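Local structure of endolysin (Clostridium phage phiCD27, 3QAY) at residues D40-E45 with G173-N178; S67-R72 with L131-S136; C113-T118 with A167-E172. The protein probably cleaves the amide bond between N-acetylmuramic acid and L-alanine in Clostridium difficile peptidoglycan, as the zinc-bearing catalytic domain of a phage endolysin. All coordinates share one frame; numbering follows the deposited sequence.

Contact 1 (D40-E45 with G173-N178); sequences DTFRKE and GVLNKN. With PO4 (phosphate ion), chain G.
Lys-177 reaches back to Glu-45 and forms a salt bridge, NZ to OE1, at 3.0 Å, using the anti lone pair of the carboxylate oxygen. The lysine chain runs extended beyond CG, whereas the glutamate folds at chi2 (-54°), turning its carboxylate toward the amine. A water 3.1 Å from Lys-177 NZ also lies by Glu-45 O, but at a distance so short that this second link is doubtful. Further back on the helix, Arg-43 NH1 bonds Asp-40 OD1 at 2.9 Å, while Arg-43 NH2 donates to phosphate O2 at 2.7 Å. Both acceptors lie at the edge of the guanidinium in its plane; the phosphate, probably from the crystallisation liquor, is also held by Val-51 N.

Helix 152-175 ends in a Schellman motif with Asn-176, at positive phi, as the C-prime residue; Lys-177 N closes it onto Glu-172 O.

Inward of the salt bridge, the CD1 branch of Leu-175 lies 3.9 Å from Glu-45 CG. Phe-42, in the last turns of helix 27-44, presents the edge of its ring to the other helix: Val-174 CB sits in the ring plane, and Val-174 CG1 is 3.9 Å from Phe-42 CE1. Val-171 and Ile-82 also border that ring.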
loop_
_atom_site.group_PDB
_atom_site.type_symbol
_atom_site.label_atom_id
_atom_site.label_comp_id
_atom_site.label_asym_id
_atom_site.label_seq_id
_atom_site.Cartn_x
_atom_site.Cartn_y
_atom_site.Cartn_z
ATOM N N ASP A 40 5.577 -11.874 -2.105
ATOM C CA ASP A 40 6.506 -12.974 -1.855
ATOM C C ASP A 40 6.867 -13.109 -0.375
ATOM O O ASP A 40 7.067 -14.221 0.124
ATOM C CB ASP A 40 7.789 -12.791 -2.678
ATOM C CG ASP A 40 7.615 -13.168 -4.138
ATOM O OD1 ASP A 40 6.599 -13.800 -4.495
ATOM O OD2 ASP A 40 8.519 -12.835 -4.932
ATOM N N THR A 41 6.959 -11.983 0.320
ATOM C CA THR A 41 7.243 -12.001 1.753
ATOM C C THR A 41 6.083 -12.653 2.520
ATOM O O THR A 41 6.312 -13.479 3.412
ATOM C CB THR A 41 7.552 -10.588 2.284
ATOM O OG1 THR A 41 8.577 -9.997 1.472
ATOM C CG2 THR A 41 8.031 -10.643 3.722
ATOM N N PHE A 42 4.848 -12.312 2.151
ATOM C CA PHE A 42 3.671 -12.996 2.701
ATOM C C PHE A 42 3.670 -14.480 2.343
ATOM O O PHE A 42 3.355 -15.315 3.183
ATOM C CB PHE A 42 2.363 -12.375 2.199
ATOM C CG PHE A 42 1.917 -11.172 2.977
ATOM C CD1 PHE A 42 1.492 -11.300 4.291
ATOM C CD2 PHE A 42 1.879 -9.915 2.379
ATOM C CE1 PHE A 42 1.072 -10.204 5.013
ATOM C CE2 PHE A 42 1.453 -8.807 3.090
ATOM C CZ PHE A 42 1.044 -8.949 4.411
ATOM N N ARG A 43 4.017 -14.796 1.097
ATOM C CA ARG A 43 3.963 -16.176 0.613
ATOM C C ARG A 43 4.930 -17.088 1.360
ATOM O O ARG A 43 4.607 -18.245 1.649
ATOM C CB ARG A 43 4.229 -16.226 -0.893
ATOM C CG ARG A 43 3.102 -15.655 -1.732
ATOM C CD ARG A 43 3.428 -15.705 -3.214
ATOM N NE ARG A 43 2.389 -15.042 -4.007
ATOM C CZ ARG A 43 2.594 -14.094 -4.924
ATOM N NH1 ARG A 43 3.816 -13.675 -5.229
ATOM N NH2 ARG A 43 1.553 -13.571 -5.565
ATOM N N LYS A 44 6.107 -16.557 1.690
ATOM C CA LYS A 44 7.099 -17.280 2.486
ATOM C C LYS A 44 6.524 -17.754 3.827
ATOM O O LYS A 44 6.919 -18.803 4.342
ATOM C CB LYS A 44 8.334 -16.403 2.725
ATOM C CG LYS A 44 9.549 -17.160 3.264
ATOM C CD LYS A 44 10.809 -16.300 3.239
ATOM C CE LYS A 44 12.076 -17.145 3.379
ATOM N NZ LYS A 44 13.321 -16.318 3.242
ATOM N N GLU A 45 5.586 -16.987 4.379
ATOM C CA GLU A 45 4.923 -17.349 5.632
ATOM C C GLU A 45 3.662 -18.199 5.417
ATOM O O GLU A 45 2.930 -18.464 6.368
ATOM C CB GLU A 45 4.579 -16.087 6.431
ATOM C CG GLU A 45 5.735 -15.119 6.606
ATOM C CD GLU A 45 6.970 -15.769 7.198
ATOM O OE1 GLU A 45 6.858 -16.386 8.277
ATOM O OE2 GLU A 45 8.053 -15.651 6.582
ATOM N N GLY A 173 3.973 -6.624 10.748
ATOM C CA GLY A 173 2.845 -5.874 11.281
ATOM C C GLY A 173 1.515 -6.559 11.047
ATOM O O GLY A 173 0.754 -6.772 11.981
ATOM N N VAL A 174 1.230 -6.905 9.797
ATOM C CA VAL A 174 -0.046 -7.556 9.458
ATOM C C VAL A 174 -0.188 -8.893 10.192
ATOM O O VAL A 174 -1.228 -9.178 10.789
ATOM C CB VAL A 174 -0.189 -7.746 7.934
ATOM C CG1 VAL A 174 -1.370 -8.645 7.597
ATOM C CG2 VAL A 174 -0.329 -6.386 7.245
ATOM N N LEU A 175 0.879 -9.685 10.182
ATOM C CA LEU A 175 0.839 -11.027 10.751
ATOM C C LEU A 175 1.021 -11.058 12.270
ATOM O O LEU A 175 0.782 -12.094 12.899
ATOM C CB LEU A 175 1.889 -11.915 10.077
ATOM C CG LEU A 175 1.707 -12.135 8.572
ATOM C CD1 LEU A 175 2.807 -13.052 8.046
ATOM C CD2 LEU A 175 0.318 -12.699 8.247
ATOM N N ASN A 176 1.427 -9.931 12.857
ATOM C CA ASN A 176 1.657 -9.829 14.308
ATOM C C ASN A 176 2.663 -10.860 14.802
ATOM O O ASN A 176 2.421 -11.579 15.767
ATOM C CB ASN A 176 0.341 -9.938 15.099
ATOM C CG ASN A 176 0.470 -9.438 16.547
ATOM O OD1 ASN A 176 1.494 -8.885 16.943
ATOM N ND2 ASN A 176 -0.579 -9.634 17.333
ATOM N N LYS A 177 3.795 -10.928 14.122
ATOM C CA LYS A 177 4.892 -11.777 14.552
ATOM C C LYS A 177 6.192 -11.253 13.982
ATOM O O LYS A 177 6.192 -10.380 13.113
ATOM C CB LYS A 177 4.667 -13.234 14.129
ATOM C CG LYS A 177 4.545 -13.464 12.630
ATOM C CD LYS A 177 4.488 -14.954 12.310
ATOM C CE LYS A 177 4.817 -15.223 10.845
ATOM N NZ LYS A 177 4.936 -16.677 10.546
ATOM N N ASN A 178 7.296 -11.783 14.495
ATOM C CA ASN A 178 8.614 -11.436 14.003
ATOM C C ASN A 178 9.082 -12.522 13.049
ATOM O O ASN A 178 8.997 -13.710 13.360
ATOM C CB ASN A 178 9.585 -11.246 15.172
ATOM C CG ASN A 178 9.373 -9.921 15.886
ATOM O OD1 ASN A 178 9.440 -8.858 15.272
ATOM N ND2 ASN A 178 9.100 -9.982 17.181
HETATM P P PO4 G . 0.330 -12.304 -8.598
HETATM O O1 PO4 G . 0.630 -11.666 -9.929
HETATM O O2 PO4 G . 1.280 -11.732 -7.573
HETATM O O3 PO4 G . -1.107 -12.050 -8.217
HETATM O O4 PO4 G . 0.520 -13.800 -8.682
HETATM O O HOH W 1 3.335 -18.652 8.831
#

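Contact 2 (S67-R72 with L131-S136); sequences SYKIPR and LYILNS
The polar part of this contact is the hydrogen bond from Lys-69 NZ to Tyr-132 OH, 3.0 Å long. The lysine bends at chi3 (-63°), and the lysine and tyrosine side chains cross at about a right angle, so that the CE methylene of Lys-69 also lies near the phenol oxygen, 3.2 Å from Tyr-132 OH. The amine has a stronger partner in Glu-83 of strand 80-87, with which it makes a salt bridge; the phenol is therefore the second group holding it. Ser-136 O, just after the short helix, accepts from Asn-74 ND2, a further tie between that helix and helix 64-75. The hydroxyl of Ser-136 is taken up locally, OG donating to Asn-135 OD1 at 2.9 Å, almost in line with the amide C=O bond.

Each of these helices leads into a strand, 64-75 into 80-87 and 132-135 into 140-148, and the two strands are parallel neighbours in the central sheet of the amidase alpha/beta fold. Helix 64-75 is kinked at Pro-71, whose nitrogen makes no bond to the preceding turn.

Apolar contact centres on Ile-70, which points at the short helix. Its CD1 reaches 3.8 Å from Ser-136 O and 4.2 Å from Ile-133 CD1, and the same methyl is 4.0 Å from Ser-136 CB. Ile-70 CG1 lies 4.1 Å from Tyr-132 CD1, approaching that ring obliquely. The Ile-133 side chain also touches Leu-81 and Glu-83 of strand 80-87.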
loop_
_atom_site.group_PDB
_atom_site.type_symbol
_atom_site.label_atom_id
_atom_site.label_comp_id
_atom_site.label_asym_id
_atom_site.label_seq_id
_atom_site.Cartn_x
_atom_site.Cartn_y
_atom_site.Cartn_z
ATOM N N SER A 67 -13.393 1.369 -10.976
ATOM C CA SER A 67 -14.143 0.398 -11.775
ATOM C C SER A 67 -13.340 -0.861 -12.076
ATOM O O SER A 67 -13.906 -1.945 -12.189
ATOM C CB SER A 67 -14.587 1.025 -13.100
ATOM O OG SER A 67 -15.093 2.329 -12.903
ATOM N N TYR A 68 -12.023 -0.713 -12.215
ATOM C CA TYR A 68 -11.147 -1.857 -12.442
ATOM C C TYR A 68 -10.900 -2.645 -11.152
ATOM O O TYR A 68 -11.043 -3.864 -11.135
ATOM C CB TYR A 68 -9.810 -1.405 -13.037
ATOM C CG TYR A 68 -8.855 -2.543 -13.318
ATOM C CD1 TYR A 68 -9.006 -3.344 -14.447
ATOM C CD2 TYR A 68 -7.804 -2.826 -12.450
ATOM C CE1 TYR A 68 -8.133 -4.390 -14.705
ATOM C CE2 TYR A 68 -6.929 -3.871 -12.699
ATOM C CZ TYR A 68 -7.102 -4.652 -13.818
ATOM O OH TYR A 68 -6.227 -5.679 -14.060
ATOM N N LYS A 69 -10.527 -1.944 -10.085
ATOM C CA LYS A 69 -10.086 -2.602 -8.848
ATOM C C LYS A 69 -11.219 -3.275 -8.068
ATOM O O LYS A 69 -11.110 -4.445 -7.712
ATOM C CB LYS A 69 -9.327 -1.619 -7.949
ATOM C CG LYS A 69 -7.928 -1.287 -8.461
ATOM C CD LYS A 69 -7.162 -0.374 -7.518
ATOM C CE LYS A 69 -7.840 0.986 -7.376
ATOM N NZ LYS A 69 -7.024 1.960 -6.624
ATOM N N ILE A 70 -12.304 -2.545 -7.826
ATOM C CA ILE A 70 -13.377 -3.003 -6.921
ATOM C C ILE A 70 -14.014 -4.377 -7.241
ATOM O O ILE A 70 -14.164 -5.202 -6.336
ATOM C CB ILE A 70 -14.474 -1.911 -6.762
ATOM C CG1 ILE A 70 -13.940 -0.748 -5.915
ATOM C CG2 ILE A 70 -15.753 -2.480 -6.123
ATOM C CD1 ILE A 70 -13.449 -1.157 -4.528
ATOM N N PRO A 71 -14.396 -4.627 -8.507
ATOM C CA PRO A 71 -14.939 -5.953 -8.844
ATOM C C PRO A 71 -13.937 -7.100 -8.617
ATOM O O PRO A 71 -14.323 -8.189 -8.181
ATOM C CB PRO A 71 -15.287 -5.827 -10.339
ATOM C CG PRO A 71 -15.419 -4.351 -10.585
ATOM C CD PRO A 71 -14.434 -3.706 -9.660
ATOM N N ARG A 72 -12.662 -6.843 -8.906
ATOM C CA ARG A 72 -11.603 -7.838 -8.740
ATOM C C ARG A 72 -11.286 -8.075 -7.268
ATOM O O ARG A 72 -11.109 -9.219 -6.845
ATOM C CB ARG A 72 -10.342 -7.418 -9.509
ATOM C CG ARG A 72 -10.534 -7.513 -11.009
ATOM C CD ARG A 72 -9.373 -6.937 -11.809
ATOM N NE ARG A 72 -9.492 -7.310 -13.221
ATOM C CZ ARG A 72 -10.346 -6.766 -14.090
ATOM N NH1 ARG A 72 -11.175 -5.791 -13.722
ATOM N NH2 ARG A 72 -10.369 -7.199 -15.349
ATOM N N LEU A 131 -12.742 6.973 1.482
ATOM C CA LEU A 131 -12.012 6.378 0.372
ATOM C C LEU A 131 -12.755 5.153 -0.135
ATOM O O LEU A 131 -13.131 4.281 0.646
ATOM C CB LEU A 131 -10.589 6.002 0.788
ATOM C CG LEU A 131 -9.738 7.164 1.304
ATOM C CD1 LEU A 131 -8.381 6.662 1.799
ATOM C CD2 LEU A 131 -9.563 8.226 0.233
ATOM N N TYR A 132 -12.951 5.091 -1.449
ATOM C CA TYR A 132 -13.691 3.997 -2.063
ATOM C C TYR A 132 -13.006 2.651 -1.882
ATOM O O TYR A 132 -13.677 1.628 -1.774
ATOM C CB TYR A 132 -13.946 4.260 -3.554
ATOM C CG TYR A 132 -12.732 4.119 -4.452
ATOM C CD1 TYR A 132 -12.271 2.865 -4.854
ATOM C CD2 TYR A 132 -12.048 5.244 -4.912
ATOM C CE1 TYR A 132 -11.161 2.739 -5.678
ATOM C CE2 TYR A 132 -10.945 5.126 -5.735
ATOM C CZ TYR A 132 -10.508 3.875 -6.120
ATOM O OH TYR A 132 -9.406 3.764 -6.940
ATOM N N ILE A 133 -11.674 2.642 -1.850
ATOM C CA ILE A 133 -10.949 1.386 -1.737
ATOM C C ILE A 133 -11.205 0.764 -0.364
ATOM O O ILE A 133 -11.102 -0.453 -0.205
ATOM C CB ILE A 133 -9.428 1.559 -2.015
ATOM C CG1 ILE A 133 -8.786 0.208 -2.357
ATOM C CG2 ILE A 133 -8.723 2.219 -0.821
ATOM C CD1 ILE A 133 -9.377 -0.474 -3.570
ATOM N N LEU A 134 -11.572 1.603 0.605
ATOM C CA LEU A 134 -11.931 1.161 1.952
ATOM C C LEU A 134 -13.437 0.963 2.159
ATOM O O LEU A 134 -13.854 -0.013 2.774
ATOM C CB LEU A 134 -11.410 2.166 2.981
ATOM C CG LEU A 134 -9.901 2.387 2.963
ATOM C CD1 LEU A 134 -9.506 3.457 3.969
ATOM C CD2 LEU A 134 -9.176 1.079 3.238
ATOM N N ASN A 135 -14.254 1.886 1.665
ATOM C CA ASN A 135 -15.703 1.811 1.907
ATOM C C ASN A 135 -16.497 0.961 0.902
ATOM O O ASN A 135 -17.697 0.754 1.086
ATOM C CB ASN A 135 -16.313 3.213 2.062
ATOM C CG ASN A 135 -16.385 4.000 0.752
ATOM O OD1 ASN A 135 -16.621 3.445 -0.324
ATOM N ND2 ASN A 135 -16.219 5.317 0.855
ATOM N N SER A 136 -15.836 0.465 -0.142
ATOM C CA SER A 136 -16.506 -0.367 -1.152
ATOM C C SER A 136 -15.869 -1.738 -1.314
ATOM O O SER A 136 -16.210 -2.481 -2.241
ATOM C CB SER A 136 -16.544 0.358 -2.502
ATOM O OG SER A 136 -17.292 1.551 -2.391
#

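Contact 3 (C113-T118 with A167-E172); sequences CDKLGT and AKLIVE
Lys-115 NZ is gripped from two directions, by Glu-172 OE1 at 2.9 Å, in a salt bridge, and by Asn-178 OD1. The ammonium meets the glutamate from above the carboxylate plane, 50° out of it. A bend at chi2 (-67°) carries the lysine chain across the glutamate at about a right angle, and its methylenes pack on the way: Lys-115 CE is 3.9 Å from Glu-172 CB. The other carboxylate oxygen, Glu-172 OE2, accepts from Ile-179 N, so the carboxylate ties both the neighbouring helix and the chain's C-terminal tail.

At the base of the lysine the two backbones come close, the CA atoms of Lys-115 and Leu-169 lying 5.2 Å apart. Lys-115 CB sits 3.2 Å from Leu-169 O, a tight carbon-to-carbonyl approach. Leu-169 CB also meets Leu-116 CD2 at 4.2 Å, and its forked end extends toward Thr-118 CG2; that methyl and Lys-115 O are modelled too close together, so detail there is doubtful.

This is helix-to-helix packing in the amidase domain: the last part of helix 103-116 and the residues after it rest against helix 152-175. Leu-116 also touches Ser-96 of strand 96-100, and Cys-113 reaches Val-98. On its far flank helix 152-175 packs on helix 27-44 through Ile-170 and Val-171, and thus lies between the other two helices.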
loop_
_atom_site.group_PDB
_atom_site.type_symbol
_atom_site.label_atom_id
_atom_site.label_comp_id
_atom_site.label_asym_id
_atom_site.label_seq_id
_atom_site.Cartn_x
_atom_site.Cartn_y
_atom_site.Cartn_z
ATOM N N CYS A 113 2.033 0.423 11.319
ATOM C CA CYS A 113 2.596 1.713 11.697
ATOM C C CYS A 113 3.748 1.597 12.692
ATOM O O CYS A 113 4.774 2.258 12.532
ATOM C CB CYS A 113 1.506 2.615 12.265
ATOM S SG CYS A 113 0.551 3.410 10.979
ATOM N N ASP A 114 3.577 0.758 13.711
ATOM C CA ASP A 114 4.635 0.552 14.697
ATOM C C ASP A 114 5.884 -0.045 14.059
ATOM O O ASP A 114 7.000 0.366 14.383
ATOM C CB ASP A 114 4.156 -0.333 15.850
ATOM C CG ASP A 114 3.318 0.423 16.858
ATOM O OD1 ASP A 114 3.407 1.666 16.916
ATOM O OD2 ASP A 114 2.570 -0.236 17.608
ATOM N N LYS A 115 5.696 -1.004 13.152
ATOM C CA LYS A 115 6.824 -1.639 12.470
ATOM C C LYS A 115 7.560 -0.668 11.551
ATOM O O LYS A 115 8.772 -0.503 11.659
ATOM C CB LYS A 115 6.363 -2.893 11.709
ATOM C CG LYS A 115 6.197 -4.114 12.609
ATOM C CD LYS A 115 7.540 -4.577 13.162
ATOM C CE LYS A 115 7.391 -5.710 14.149
ATOM N NZ LYS A 115 8.713 -6.281 14.521
ATOM N N LEU A 116 6.828 -0.009 10.661
ATOM C CA LEU A 116 7.421 1.047 9.844
ATOM C C LEU A 116 8.045 2.130 10.734
ATOM O O LEU A 116 9.081 2.685 10.388
ATOM C CB LEU A 116 6.382 1.654 8.890
ATOM C CG LEU A 116 5.962 0.735 7.733
ATOM C CD1 LEU A 116 4.722 1.270 7.025
ATOM C CD2 LEU A 116 7.093 0.554 6.737
ATOM N N GLY A 117 7.417 2.390 11.884
ATOM C CA GLY A 117 7.886 3.373 12.860
ATOM C C GLY A 117 9.281 3.131 13.412
ATOM O O GLY A 117 9.895 4.035 13.978
ATOM N N THR A 118 9.780 1.912 13.251
ATOM C CA THR A 118 11.142 1.566 13.634
ATOM C C THR A 118 12.201 2.240 12.744
ATOM O O THR A 118 13.370 2.351 13.135
ATOM C CB THR A 118 11.332 0.040 13.576
ATOM O OG1 THR A 118 12.431 -0.342 14.412
ATOM C CG2 THR A 118 11.579 -0.413 12.148
ATOM N N ALA A 167 8.933 -4.485 2.914
ATOM C CA ALA A 167 8.000 -5.610 2.904
ATOM C C ALA A 167 7.979 -6.339 4.248
ATOM O O ALA A 167 6.911 -6.599 4.805
ATOM C CB ALA A 167 8.351 -6.582 1.781
ATOM N N LYS A 168 9.159 -6.650 4.771
ATOM C CA LYS A 168 9.259 -7.395 6.025
ATOM C C LYS A 168 8.544 -6.674 7.164
ATOM O O LYS A 168 7.878 -7.315 7.976
ATOM C CB LYS A 168 10.722 -7.652 6.389
ATOM C CG LYS A 168 10.932 -8.576 7.595
ATOM C CD LYS A 168 12.426 -8.855 7.831
ATOM C CE LYS A 168 12.656 -9.740 9.070
ATOM N NZ LYS A 168 13.889 -9.347 9.829
ATOM N N LEU A 169 8.669 -5.348 7.215
ATOM C CA LEU A 169 8.043 -4.559 8.285
ATOM C C LEU A 169 6.517 -4.584 8.172
ATOM O O LEU A 169 5.812 -4.733 9.173
ATOM C CB LEU A 169 8.561 -3.116 8.274
ATOM C CG LEU A 169 10.022 -2.917 8.704
ATOM C CD1 LEU A 169 10.441 -1.452 8.561
ATOM C CD2 LEU A 169 10.222 -3.393 10.137
ATOM N N ILE A 170 6.021 -4.469 6.947
ATOM C CA ILE A 170 4.586 -4.531 6.685
ATOM C C ILE A 170 4.028 -5.905 7.017
ATOM O O ILE A 170 2.971 -6.014 7.628
ATOM C CB ILE A 170 4.263 -4.236 5.211
ATOM C CG1 ILE A 170 4.577 -2.773 4.876
ATOM C CG2 ILE A 170 2.799 -4.569 4.920
ATOM C CD1 ILE A 170 4.413 -2.409 3.406
ATOM N N VAL A 171 4.737 -6.949 6.602
ATOM C CA VAL A 171 4.298 -8.321 6.840
ATOM C C VAL A 171 4.318 -8.664 8.338
ATOM O O VAL A 171 3.356 -9.232 8.865
ATOM C CB VAL A 171 5.157 -9.324 6.046
ATOM C CG1 VAL A 171 4.768 -10.764 6.387
ATOM C CG2 VAL A 171 5.011 -9.068 4.551
ATOM N N GLU A 172 5.399 -8.307 9.026
ATOM C CA GLU A 172 5.473 -8.511 10.477
ATOM C C GLU A 172 4.298 -7.841 11.183
ATOM O O GLU A 172 3.697 -8.421 12.097
ATOM C CB GLU A 172 6.796 -7.996 11.046
ATOM C CG GLU A 172 7.983 -8.889 10.732
ATOM C CD GLU A 172 9.250 -8.486 11.471
ATOM O OE1 GLU A 172 9.356 -7.323 11.921
ATOM O OE2 GLU A 172 10.146 -9.342 11.597
#

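In the fold
Contacts 1 and 3 are neighbours, their centres 10 Å apart, and share helix 152-175, one binding it to helix 27-44 and the other to helix 103-116. They also touch directly: Thr-41 CG2 of contact 1 packs 3.5 Å from Val-171 CG2 of contact 3. Contact 2 stands apart, its centre 24 Å from contact 1 and 25 Å from contact 3, with its helices on the other face of the sheet. It is nearer the zinc than contact 3 is: the side chain of Lys-69 is about 9 Å from the metal held by His-10, Glu-27 and His-85, against about 14 Å for Leu-116. Helix 27-44 starts at the zinc ligand Glu-27 and runs to contact 1.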